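Local coordinates for papillomavirus transcription factor E2 (Human papillomavirus type 18, PDB 1QQH), which probably regulates viral transcription through its N-terminal activation domain, part of which forms this fragment, and takes part in viral DNA replication as papillomavirus E2 proteins do, at residues Q50-K60 with Y114-G125. The protein carries 1 engineered substitution. Numbering follows the deposited sequence.
Sequences QTVQVYFDGNK and YGNTGTWEVHFG
Tyr-55 turns the edge of its ring onto one face of the His-123 imidazole, CE1 lying 3.2 Å from ND1. The planes meet at 51°, an edge-to-face pair well short of perpendicular. Glu-121 O sits at the edge of the Tyr-55 ring, and a water at the edge of the imidazole, in its plane. On the opposite, apolar face of the sheet, Val-52 CG2 lies over a face of the Phe-124 ring, 4.3 Å from its centroid, while Thr-51 O and the aliphatic part of Gln-50 meet that ring's edge. Val-54 CG1 lies over the rim of one face of the Phe-56 ring and also touches Trp-120 CD1; Phe-56 CD2 packs against Trp-120 CB. Phe-107 and Cys-111 of helix 107-111 add to this packing. Beyond Val-54, the Trp-120 indole stacks on His-90, and its NE1 donates to the carbonyl O of that residue.

The water hydrogen-bonds to Gln-53 OE1 and Tyr-55 OH and only weakly to His-123 ND1. At the other ring nitrogen, His-123 NE2 donates to Glu-121 OE1 (2.8 Å), on the anti side but clearly out of the carboxylate plane, which probably helps to fix the imidazole's rotation. Lys-60, its chain turned about the CB-CG bond (chi2 -58°), brings NZ to 3.6 Å from Glu-121 OE1, a long salt bridge that may stabilise the carboxylate's negative charge.

Paired backbone bonds join Gln-53 with His-123 and Tyr-55 with Glu-121. Just past the last bridge, Phe-56 with Trp-120, Asp-57 N donates to Thr-119 O (2.7 Å) from above the carbonyl plane. Strand 45-56 also pairs with strand 63-75 (Val-52 with Tyr-66, Val-54 with Met-64), making it the central strand of an antiparallel ladder with a polar and an apolar face, within the predominantly beta part of the E2 activation domain.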
# COMPACT_ATOMS: atom_id res chain seq x y z
N GLN A 50 8.78 -12.76 -12.59
CA GLN A 50 9.57 -13.20 -13.74
C GLN A 50 8.92 -14.47 -14.28
O GLN A 50 8.58 -15.37 -13.52
CB GLN A 50 11.00 -13.49 -13.31
CG GLN A 50 12.06 -13.05 -14.30
CD GLN A 50 12.11 -11.54 -14.44
OE1 GLN A 50 12.25 -10.82 -13.45
NE2 GLN A 50 12.00 -11.05 -15.68
N THR A 51 8.77 -14.53 -15.60
CA THR A 51 8.15 -15.67 -16.26
C THR A 51 9.01 -16.92 -16.37
O THR A 51 10.11 -16.88 -16.93
CB THR A 51 7.72 -15.28 -17.69
OG1 THR A 51 6.68 -14.30 -17.62
CG2 THR A 51 7.20 -16.49 -18.46
N VAL A 52 8.49 -18.02 -15.85
CA VAL A 52 9.18 -19.30 -15.94
C VAL A 52 8.32 -20.18 -16.86
O VAL A 52 7.12 -20.35 -16.63
CB VAL A 52 9.30 -20.00 -14.58
CG1 VAL A 52 9.79 -21.43 -14.76
CG2 VAL A 52 10.27 -19.23 -13.71
N GLN A 53 8.93 -20.73 -17.91
CA GLN A 53 8.21 -21.58 -18.84
C GLN A 53 8.55 -23.04 -18.61
O GLN A 53 9.72 -23.39 -18.47
CB GLN A 53 8.55 -21.24 -20.28
CG GLN A 53 8.29 -19.83 -20.69
CD GLN A 53 8.79 -19.58 -22.09
OE1 GLN A 53 10.00 -19.68 -22.35
NE2 GLN A 53 7.88 -19.28 -23.01
N VAL A 54 7.52 -23.88 -18.58
CA VAL A 54 7.72 -25.30 -18.40
C VAL A 54 7.08 -26.04 -19.56
O VAL A 54 5.91 -25.81 -19.88
CB VAL A 54 7.09 -25.80 -17.09
CG1 VAL A 54 7.24 -27.31 -16.99
CG2 VAL A 54 7.76 -25.13 -15.90
N TYR A 55 7.85 -26.92 -20.19
CA TYR A 55 7.36 -27.71 -21.30
C TYR A 55 7.23 -29.16 -20.83
O TYR A 55 8.22 -29.78 -20.45
CB TYR A 55 8.33 -27.65 -22.48
CG TYR A 55 8.59 -26.25 -22.99
CD1 TYR A 55 9.47 -25.40 -22.33
CD2 TYR A 55 7.94 -25.77 -24.12
CE1 TYR A 55 9.71 -24.10 -22.79
CE2 TYR A 55 8.16 -24.48 -24.59
CZ TYR A 55 9.05 -23.65 -23.93
OH TYR A 55 9.28 -22.38 -24.40
N PHE A 56 6.01 -29.68 -20.84
CA PHE A 56 5.76 -31.04 -20.41
C PHE A 56 5.88 -32.00 -21.57
O PHE A 56 5.40 -31.72 -22.67
CB PHE A 56 4.39 -31.15 -19.75
CG PHE A 56 4.23 -30.24 -18.57
CD1 PHE A 56 3.54 -29.04 -18.69
CD2 PHE A 56 4.81 -30.57 -17.35
CE1 PHE A 56 3.44 -28.17 -17.62
CE2 PHE A 56 4.72 -29.71 -16.27
CZ PHE A 56 4.03 -28.51 -16.40
N ASP A 57 6.53 -33.13 -21.32
CA ASP A 57 6.76 -34.13 -22.36
C ASP A 57 7.71 -33.45 -23.33
O ASP A 57 8.24 -32.39 -23.03
CB ASP A 57 5.45 -34.51 -23.05
CG ASP A 57 4.34 -34.84 -22.07
OD1 ASP A 57 4.54 -35.73 -21.20
OD2 ASP A 57 3.26 -34.22 -22.15
N GLY A 58 7.93 -34.06 -24.50
CA GLY A 58 8.82 -33.45 -25.46
C GLY A 58 8.06 -32.58 -26.45
O GLY A 58 8.17 -32.77 -27.66
N ASN A 59 7.30 -31.62 -25.93
CA ASN A 59 6.51 -30.75 -26.79
C ASN A 59 6.52 -29.28 -26.39
O ASN A 59 6.22 -28.95 -25.24
CB ASN A 59 5.07 -31.27 -26.83
CG ASN A 59 4.15 -30.39 -27.65
OD1 ASN A 59 4.43 -30.08 -28.81
ND2 ASN A 59 3.04 -29.98 -27.05
N LYS A 60 6.86 -28.41 -27.33
CA LYS A 60 6.90 -26.97 -27.08
C LYS A 60 5.48 -26.46 -26.83
O LYS A 60 5.29 -25.46 -26.14
CB LYS A 60 7.52 -26.23 -28.26
CG LYS A 60 8.99 -26.56 -28.51
CD LYS A 60 9.84 -26.27 -27.28
CE LYS A 60 11.30 -26.66 -27.51
NZ LYS A 60 12.14 -26.41 -26.31
N TYR A 114 -0.61 -32.26 -16.52
CA TYR A 114 -0.47 -32.18 -17.97
C TYR A 114 0.85 -32.79 -18.39
O TYR A 114 1.90 -32.21 -18.13
CB TYR A 114 -0.51 -30.72 -18.44
CG TYR A 114 -0.98 -29.72 -17.41
CD1 TYR A 114 -0.11 -29.21 -16.45
CD2 TYR A 114 -2.29 -29.25 -17.42
CE1 TYR A 114 -0.54 -28.26 -15.52
CE2 TYR A 114 -2.73 -28.30 -16.49
CZ TYR A 114 -1.86 -27.81 -15.55
OH TYR A 114 -2.30 -26.87 -14.64
N GLY A 115 0.81 -33.94 -19.03
CA GLY A 115 2.05 -34.57 -19.45
C GLY A 115 2.18 -35.99 -18.95
O GLY A 115 2.74 -36.24 -17.88
N ASN A 116 1.67 -36.92 -19.74
CA ASN A 116 1.69 -38.34 -19.41
C ASN A 116 3.10 -38.92 -19.34
O ASN A 116 3.33 -39.93 -18.68
CB ASN A 116 0.88 -39.11 -20.45
CG ASN A 116 -0.03 -38.20 -21.25
OD1 ASN A 116 -0.98 -37.63 -20.72
ND2 ASN A 116 0.27 -38.05 -22.54
N THR A 117 4.03 -38.28 -20.04
CA THR A 117 5.41 -38.76 -20.07
C THR A 117 6.12 -38.64 -18.72
O THR A 117 7.14 -39.29 -18.49
CB THR A 117 6.23 -38.02 -21.13
OG1 THR A 117 5.48 -37.98 -22.35
CG2 THR A 117 7.56 -38.73 -21.39
N GLY A 118 5.58 -37.81 -17.83
CA GLY A 118 6.20 -37.63 -16.53
C GLY A 118 7.53 -36.91 -16.66
O GLY A 118 8.34 -36.88 -15.74
N THR A 119 7.74 -36.32 -17.83
CA THR A 119 8.96 -35.58 -18.14
C THR A 119 8.58 -34.13 -18.40
O THR A 119 7.48 -33.84 -18.85
CB THR A 119 9.65 -36.17 -19.40
OG1 THR A 119 10.62 -37.14 -18.99
CG2 THR A 119 10.34 -35.08 -20.21
N TRP A 120 9.50 -33.22 -18.10
CA TRP A 120 9.25 -31.80 -18.34
C TRP A 120 10.57 -31.06 -18.43
O TRP A 120 11.59 -31.51 -17.91
CB TRP A 120 8.36 -31.21 -17.24
CG TRP A 120 9.02 -31.07 -15.91
CD1 TRP A 120 9.77 -30.02 -15.47
CD2 TRP A 120 8.99 -32.02 -14.83
NE1 TRP A 120 10.20 -30.25 -14.19
CE2 TRP A 120 9.74 -31.47 -13.77
CE3 TRP A 120 8.41 -33.28 -14.67
CZ2 TRP A 120 9.92 -32.14 -12.56
CZ3 TRP A 120 8.59 -33.95 -13.47
CH2 TRP A 120 9.34 -33.37 -12.42
N GLU A 121 10.53 -29.92 -19.11
CA GLU A 121 11.71 -29.09 -19.30
C GLU A 121 11.42 -27.69 -18.77
O GLU A 121 10.38 -27.12 -19.07
CB GLU A 121 12.03 -29.04 -20.79
CG GLU A 121 13.50 -28.93 -21.14
CD GLU A 121 13.74 -28.99 -22.64
OE1 GLU A 121 13.34 -28.03 -23.35
OE2 GLU A 121 14.30 -30.00 -23.11
N VAL A 122 12.35 -27.14 -18.00
CA VAL A 122 12.16 -25.81 -17.43
C VAL A 122 13.03 -24.75 -18.10
O VAL A 122 14.25 -24.92 -18.25
CB VAL A 122 12.49 -25.79 -15.92
CG1 VAL A 122 12.15 -24.44 -15.33
CG2 VAL A 122 11.72 -26.89 -15.20
N HIS A 123 12.40 -23.66 -18.51
CA HIS A 123 13.11 -22.56 -19.15
C HIS A 123 12.91 -21.28 -18.35
O HIS A 123 11.78 -20.93 -17.99
CB HIS A 123 12.61 -22.34 -20.58
CG HIS A 123 12.94 -23.45 -21.52
ND1 HIS A 123 12.84 -23.32 -22.89
CD2 HIS A 123 13.35 -24.72 -21.30
CE1 HIS A 123 13.18 -24.45 -23.47
NE2 HIS A 123 13.50 -25.32 -22.53
N PHE A 124 14.00 -20.59 -18.06
CA PHE A 124 13.92 -19.34 -17.32
C PHE A 124 14.62 -18.29 -18.16
O PHE A 124 15.86 -18.21 -18.17
CB PHE A 124 14.60 -19.46 -15.96
CG PHE A 124 14.30 -18.32 -15.03
CD1 PHE A 124 15.05 -18.14 -13.87
CD2 PHE A 124 13.27 -17.42 -15.31
CE1 PHE A 124 14.77 -17.09 -12.99
CE2 PHE A 124 12.99 -16.37 -14.44
CZ PHE A 124 13.74 -16.20 -13.28
N GLY A 125 13.84 -17.49 -18.88
CA GLY A 125 14.42 -16.48 -19.73
C GLY A 125 15.13 -17.15 -20.88
O GLY A 125 14.51 -17.87 -21.66
O HOH W 1 11.61 -20.57 -24.28